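Local structure of SUMO1 linked HERC2 ZZ domain (Small ubiquitin-related modifier 1,E3 ubiquitin-protein ligase HERC2) (Homo sapiens, 6WW3) at residues K44-N47 against T48-F52; D35-E38 against T39-K42. The protein probably uses its zinc-bound ZZ domain, taken from a ubiquitin ligase and here fused to a SUMO1 tail, to recognise the tails of histone H3 and SUMO1. All coordinates share one frame; numbering follows the deposited sequence.

Contact 1: K44-N47 against T48-F52. With ZN (zinc ion), chain D.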
ATOM      1  N   LYS A  44       2.136   8.577  -7.135  1.00 13.39           N
ATOM      2  CA  LYS A  44       3.157   9.263  -6.359  1.00 13.76           C
ATOM      3  C   LYS A  44       4.545   8.869  -6.824  1.00 15.87           C
ATOM      4  O   LYS A  44       4.788   7.732  -7.235  1.00 13.13           O
ATOM      5  CB  LYS A  44       3.023   8.974  -4.863  1.00 12.45           C
ATOM      6  CG  LYS A  44       2.260  10.016  -4.051  1.00 18.80           C
ATOM      7  CD  LYS A  44       0.841  10.185  -4.452  1.00 17.37           C
ATOM      8  CE  LYS A  44       0.092  10.912  -3.360  1.00 20.75           C
ATOM      9  NZ  LYS A  44      -1.300  11.191  -3.800  1.00 32.32           N
ATOM     10  N   LYS A  45       5.466   9.823  -6.731  1.00 15.77           N
ATOM     11  CA  LYS A  45       6.857   9.562  -7.055  1.00 19.79           C
ATOM     12  C   LYS A  45       7.543   8.842  -5.895  1.00 19.15           C
ATOM     13  O   LYS A  45       7.288   9.131  -4.721  1.00 18.40           O
ATOM     14  CB  LYS A  45       7.555  10.881  -7.394  1.00 21.42           C
ATOM     15  N   HIS A  46       8.392   7.875  -6.237  1.00 11.28           N
ATOM     16  CA  HIS A  46       9.119   7.081  -5.261  1.00 12.18           C
ATOM     17  C   HIS A  46      10.393   6.624  -5.945  1.00 12.21           C
ATOM     18  O   HIS A  46      10.442   6.550  -7.174  1.00 12.34           O
ATOM     19  CB  HIS A  46       8.294   5.875  -4.778  1.00  8.94           C
ATOM     20  CG  HIS A  46       8.776   5.278  -3.491  1.00  7.39           C
ATOM     21  ND1 HIS A  46       8.429   5.788  -2.260  1.00  6.83           N
ATOM     22  CD2 HIS A  46       9.575   4.213  -3.242  1.00  8.97           C
ATOM     23  CE1 HIS A  46       8.993   5.064  -1.310  1.00  8.75           C
ATOM     24  NE2 HIS A  46       9.702   4.109  -1.880  1.00  6.86           N
ATOM     25  N   ASN A  47      11.418   6.317  -5.142  1.00 10.11           N
ATOM     26  CA  ASN A  47      12.683   5.842  -5.686  1.00 10.58           C
ATOM     27  C   ASN A  47      12.410   4.783  -6.735  1.00 11.70           C
ATOM     28  O   ASN A  47      11.766   3.773  -6.451  1.00  9.38           O
ATOM     29  CB  ASN A  47      13.556   5.286  -4.558  1.00 11.92           C
ATOM     30  CG  ASN A  47      14.930   4.817  -5.036  1.00 10.81           C
ATOM     31  OD1 ASN A  47      15.043   4.089  -6.020  1.00 11.40           O
ATOM     32  ND2 ASN A  47      15.974   5.197  -4.306  1.00  9.69           N
ATOM     33  N   THR A  48      12.825   5.047  -7.950  1.00 11.46           N
ATOM     34  CA  THR A  48      12.532   4.180  -9.075  1.00 11.36           C
ATOM     35  C   THR A  48      13.206   2.835  -9.019  1.00 11.26           C
ATOM     36  O   THR A  48      12.848   1.987  -9.712  1.00 13.77           O
ATOM     37  CB  THR A  48      12.830   4.875 -10.420  1.00 13.68           C
ATOM     38  OG1 THR A  48      14.164   5.311 -10.447  1.00  8.51           O
ATOM     39  CG2 THR A  48      11.890   6.091 -10.602  1.00 14.97           C
ATOM     40  N   ARG A  49      14.177   2.676  -8.153  1.00 13.31           N
ATOM     41  CA  ARG A  49      14.829   1.412  -7.991  1.00 12.45           C
ATOM     42  C   ARG A  49      14.205   0.612  -6.833  1.00 15.51           C
ATOM     43  O   ARG A  49      14.533  -0.487  -6.647  1.00 12.69           O
ATOM     44  CB  ARG A  49      16.329   1.532  -7.890  1.00 12.74           C
ATOM     45  CG  ARG A  49      17.015   2.005  -9.132  1.00 17.90           C
ATOM     46  CD  ARG A  49      16.975   1.004 -10.285  1.00 22.54           C
ATOM     47  NE  ARG A  49      17.006   1.766 -11.501  1.00 28.44           N
ATOM     48  CZ  ARG A  49      18.114   2.015 -12.162  1.00 30.90           C
ATOM     49  NH1 ARG A  49      18.046   2.750 -13.234  1.00 33.78           N
ATOM     50  NH2 ARG A  49      19.301   1.533 -11.736  1.00 28.58           N
ATOM     51  N   HIS A  50      13.337   1.214  -6.044  1.00 11.12           N
ATOM     52  CA  HIS A  50      12.612   0.392  -5.065  1.00 13.09           C
ATOM     53  C   HIS A  50      11.532  -0.415  -5.802  1.00 12.57           C
ATOM     54  O   HIS A  50      11.090  -0.004  -6.800  1.00 16.56           O
ATOM     55  CB  HIS A  50      12.022   1.207  -3.892  1.00 11.67           C
ATOM     56  CG  HIS A  50      13.066   1.876  -3.088  1.00 10.43           C
ATOM     57  ND1 HIS A  50      12.808   2.542  -1.942  1.00  9.92           N
ATOM     58  CD2 HIS A  50      14.389   1.983  -3.284  1.00 10.02           C
ATOM     59  CE1 HIS A  50      13.916   3.025  -1.451  1.00  9.14           C
ATOM     60  NE2 HIS A  50      14.889   2.669  -2.230  1.00  8.93           N
ATOM     61  N   THR A  51      11.155  -1.557  -5.275  1.00 12.68           N
ATOM     62  CA  THR A  51      10.086  -2.397  -5.808  1.00 12.68           C
ATOM     63  C   THR A  51       9.090  -2.647  -4.689  1.00  9.97           C
ATOM     64  O   THR A  51       9.476  -2.748  -3.523  1.00  9.30           O
ATOM     65  CB  THR A  51      10.593  -3.746  -6.357  1.00 16.54           C
ATOM     66  OG1 THR A  51      11.242  -4.473  -5.307  1.00 20.01           O
ATOM     67  CG2 THR A  51      11.577  -3.534  -7.511  1.00 17.29           C
ATOM     68  N   PHE A  52       7.811  -2.699  -5.041  1.00  9.08           N
ATOM     69  CA  PHE A  52       6.735  -2.895  -4.081  1.00  9.48           C
ATOM     70  C   PHE A  52       6.153  -4.303  -4.179  1.00 12.34           C
ATOM     71  O   PHE A  52       6.012  -4.850  -5.274  1.00 14.41           O
ATOM     72  CB  PHE A  52       5.623  -1.866  -4.312  1.00  9.29           C
ATOM     73  CG  PHE A  52       5.986  -0.472  -3.897  1.00  7.62           C
ATOM     74  CD1 PHE A  52       6.848   0.300  -4.669  1.00  7.38           C
ATOM     75  CD2 PHE A  52       5.465   0.064  -2.735  1.00  7.92           C
ATOM     76  CE1 PHE A  52       7.179   1.577  -4.290  1.00  8.09           C
ATOM     77  CE2 PHE A  52       5.787   1.354  -2.342  1.00  6.61           C
ATOM     78  CZ  PHE A  52       6.642   2.111  -3.117  1.00  7.59           C
TER
HETATM   79 ZN    ZN D2802      10.835   2.598  -0.956  1.00  9.22          ZN
HETATM   80  O   HOH W   1       9.277   2.565  -6.879  1.00 15.01           O

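Contact 2: D35-E38 against T39-K42. With ZN (zinc ion), chain C.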
ATOM      1  N   ASP A  35       4.368   2.125   2.895  1.00  5.98           N
ATOM      2  CA  ASP A  35       3.240   1.522   2.195  1.00  9.20           C
ATOM      3  C   ASP A  35       2.514   2.576   1.373  1.00  7.48           C
ATOM      4  O   ASP A  35       2.462   3.746   1.750  1.00  7.07           O
ATOM      5  CB  ASP A  35       2.250   0.863   3.169  1.00  6.15           C
ATOM      6  CG  ASP A  35       2.901  -0.194   4.046  1.00  7.61           C
ATOM      7  OD1 ASP A  35       3.406   0.158   5.130  1.00  8.95           O
ATOM      8  OD2 ASP A  35       2.883  -1.380   3.667  1.00  5.69           O
ATOM      9  N   PHE A  36       1.956   2.141   0.239  1.00  8.09           N
ATOM     10  CA  PHE A  36       1.098   2.943  -0.627  1.00  6.01           C
ATOM     11  C   PHE A  36      -0.270   2.287  -0.745  1.00  6.42           C
ATOM     12  O   PHE A  36      -0.358   1.068  -0.880  1.00  4.74           O
ATOM     13  CB  PHE A  36       1.667   3.037  -2.047  1.00  7.16           C
ATOM     14  CG  PHE A  36       2.610   4.177  -2.274  1.00  6.74           C
ATOM     15  CD1 PHE A  36       2.474   5.369  -1.586  1.00  7.10           C
ATOM     16  CD2 PHE A  36       3.620   4.064  -3.216  1.00  6.91           C
ATOM     17  CE1 PHE A  36       3.331   6.424  -1.831  1.00  8.57           C
ATOM     18  CE2 PHE A  36       4.482   5.122  -3.460  1.00 10.30           C
ATOM     19  CZ  PHE A  36       4.335   6.300  -2.767  1.00  7.23           C
ATOM     20  N   CYS A  37      -1.332   3.086  -0.762  1.00  6.40           N
ATOM     21  CA  CYS A  37      -2.567   2.570  -1.328  1.00  6.16           C
ATOM     22  C   CYS A  37      -2.416   2.493  -2.851  1.00  8.71           C
ATOM     23  O   CYS A  37      -1.406   2.923  -3.419  1.00 10.71           O
ATOM     24  CB  CYS A  37      -3.763   3.428  -0.922  1.00  9.26           C
ATOM     25  SG  CYS A  37      -3.842   5.027  -1.763  1.00 12.58           S
ATOM     26  N   GLU A  38      -3.409   1.912  -3.524  1.00  8.89           N
ATOM     27  CA  GLU A  38      -3.224   1.654  -4.952  1.00 11.07           C
ATOM     28  C   GLU A  38      -3.168   2.949  -5.755  1.00 11.34           C
ATOM     29  O   GLU A  38      -2.331   3.082  -6.656  1.00 13.75           O
ATOM     30  CB  GLU A  38      -4.314   0.730  -5.498  1.00 10.72           C
ATOM     31  CG  GLU A  38      -4.136   0.427  -6.988  1.00 13.49           C
ATOM     32  CD  GLU A  38      -4.980  -0.742  -7.477  1.00 18.42           C
ATOM     33  OE1 GLU A  38      -5.538  -1.485  -6.642  1.00 19.19           O
ATOM     34  OE2 GLU A  38      -5.107  -0.896  -8.704  1.00 19.53           O
ATOM     35  N   THR A  39      -4.043   3.913  -5.452  1.00  8.96           N
ATOM     36  CA  THR A  39      -3.988   5.188  -6.160  1.00 14.58           C
ATOM     37  C   THR A  39      -2.625   5.846  -5.983  1.00 13.30           C
ATOM     38  O   THR A  39      -2.004   6.278  -6.956  1.00 13.93           O
ATOM     39  CB  THR A  39      -5.082   6.138  -5.676  1.00 15.97           C
ATOM     40  OG1 THR A  39      -6.369   5.555  -5.902  1.00 20.25           O
ATOM     41  CG2 THR A  39      -4.982   7.450  -6.447  1.00 15.83           C
ATOM     42  N   CYS A  40      -2.133   5.908  -4.740  1.00 10.67           N
ATOM     43  CA  CYS A  40      -0.813   6.483  -4.499  1.00 12.71           C
ATOM     44  C   CYS A  40       0.271   5.688  -5.207  1.00 11.49           C
ATOM     45  O   CYS A  40       1.220   6.269  -5.751  1.00 11.50           O
ATOM     46  CB  CYS A  40      -0.525   6.541  -3.001  1.00  9.70           C
ATOM     47  SG  CYS A  40      -1.384   7.863  -2.175  1.00  8.60           S
ATOM     48  N   PHE A  41       0.156   4.355  -5.202  1.00  9.37           N
ATOM     49  CA  PHE A  41       1.151   3.538  -5.884  1.00  9.37           C
ATOM     50  C   PHE A  41       1.243   3.895  -7.358  1.00 12.01           C
ATOM     51  O   PHE A  41       2.329   3.828  -7.937  1.00 13.10           O
ATOM     52  CB  PHE A  41       0.842   2.050  -5.733  1.00  7.46           C
ATOM     53  CG  PHE A  41       1.729   1.171  -6.575  1.00 10.19           C
ATOM     54  CD1 PHE A  41       3.097   1.086  -6.316  1.00  7.53           C
ATOM     55  CD2 PHE A  41       1.205   0.436  -7.623  1.00  9.75           C
ATOM     56  CE1 PHE A  41       3.926   0.288  -7.090  1.00  8.30           C
ATOM     57  CE2 PHE A  41       2.027  -0.380  -8.409  1.00 11.81           C
ATOM     58  CZ  PHE A  41       3.388  -0.449  -8.146  1.00 10.34           C
ATOM     59  N   LYS A  42       0.114   4.252  -7.980  1.00 14.32           N
ATOM     60  CA  LYS A  42       0.067   4.573  -9.400  1.00 12.17           C
ATOM     61  C   LYS A  42       0.449   6.017  -9.712  1.00 15.70           C
ATOM     62  O   LYS A  42       0.661   6.328 -10.886  1.00 15.33           O
ATOM     63  CB  LYS A  42      -1.341   4.331  -9.963  1.00 17.65           C
ATOM     64  CG  LYS A  42      -1.864   2.901  -9.967  1.00 15.76           C
ATOM     65  CD  LYS A  42      -1.109   1.995 -10.879  1.00 17.23           C
ATOM     66  CE  LYS A  42      -1.842   0.667 -10.978  1.00 25.84           C
ATOM     67  NZ  LYS A  42      -1.020  -0.388 -11.645  1.00 32.47           N
TER
HETATM   68 ZN    ZN C2801      -2.563   6.752  -0.621  1.00 11.90          ZN

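Contact 1: K44-N47 against T48-F52
H46 and H50 meet at a zinc ion in the HERC2 ZZ part of the fusion. H46 gives NE2, at 2.1 Å from the metal, whereas H50 gives ND1, at 2.2 Å, so the two imidazoles bind through different nitrogens; C28 and C31 complete the site. Their planes stand in an oblique arrangement that lets both nitrogens reach the metal.

Aromatic contacts steady the first ligand. The edge of F52 points at one face of the H46 ring, with F52 CZ 3.6 Å from H46 CD2, in an edge-to-face pair whose planes make 66°. H46 has CG anti to its own backbone N (chi1 -162°), which puts NE2 on the metal while one ring face is turned to F52. The second ligand is covered by N47, whose carboxamide lies nearly parallel to the H50 ring, 13° from its plane. N47 CB sits 3.6 Å above the centre of that ring in a CH-pi contact.

Hydrogen bonds shape the backbone between the ligands. A type I turn runs from N47 to H50, closed by H50 N to N47 O at 3.0 Å. N47 OD1 accepts from R49 N at 2.7 Å, with the donor in the carbonyl plane, and more weakly from H50 N; a water donates to both N47 O and H50 O. Asparagine suits the place because its short amide can accept from N-H groups within the turn while its flat group covers the imidazole.

With both side-chain nitrogens that bind zinc held by packing and turn, the chemistry is that of a structural Cys2His2 site, its histidines presented in fixed orientations.

Contact 2: D35-E38 against T39-K42
F36 lays its ring under the start of helix 38-43 in the ZZ domain, one face turned to the backbone of C40, whose O stands 4.0 Å above the ring centre. F36 CD1 comes within 3.5 Å of C40 CB, while F36 CB packs against F41 CB at 3.9 Å. The two phenylalanines are not stacked on each other: F36 CD2 lies near the plane of the F41 ring, at its edge. F41 has CG anti to its backbone N (chi1 172°), carrying its ring away from this contact to stack on F26. A flat, apolar side chain suits position 36, where strand gives way to helix and a broad surface is needed against both C40 and F41. Cutting the side chain back to an alanine here would probably open a gap beneath the first turn and leave C40 CB without the ring it packs on.

C37 and C40 instead turn their sulfurs toward one zinc ion, C37 SG at 2.4 Å and C40 SG at 2.2 Å, with C13 and C16 completing the site. C37 is also the N-cap: with chi1 at 73° its sulfur lies between its backbone N and carbonyl carbon, where it accepts a long but straight bond from C40 N (3.5 Å, 169°). The helix continues through F41 N to C37 O at 2.8 Å and K42 N to E38 O.

One thiolate thus serves metal and helix together. The hydrogen bond from C40 N, with the helix N terminus nearby, would be expected to spread some of the negative charge that the four cysteines bring to the zinc.

From the N terminus, the chain reaches contact 2 first: strand 35-36, one of the two outer strands of the three-stranded sheet, turns directly into helix 38-43, and C37 just before the helix and C40 within it tie this corner to the zinc shared with C13 and C16. The helix ends, and contact 1 follows within the loop leading to strand 52-55, where a tight turn brings both histidines to the second zinc. The two are in series, neither nesting nor crossing. They nevertheless touch in space: F52 packs on F36 and F41, while K44 and H46 pack on F36. These packed side chains join helix, sheet and both metal sites within one ZZ zinc finger.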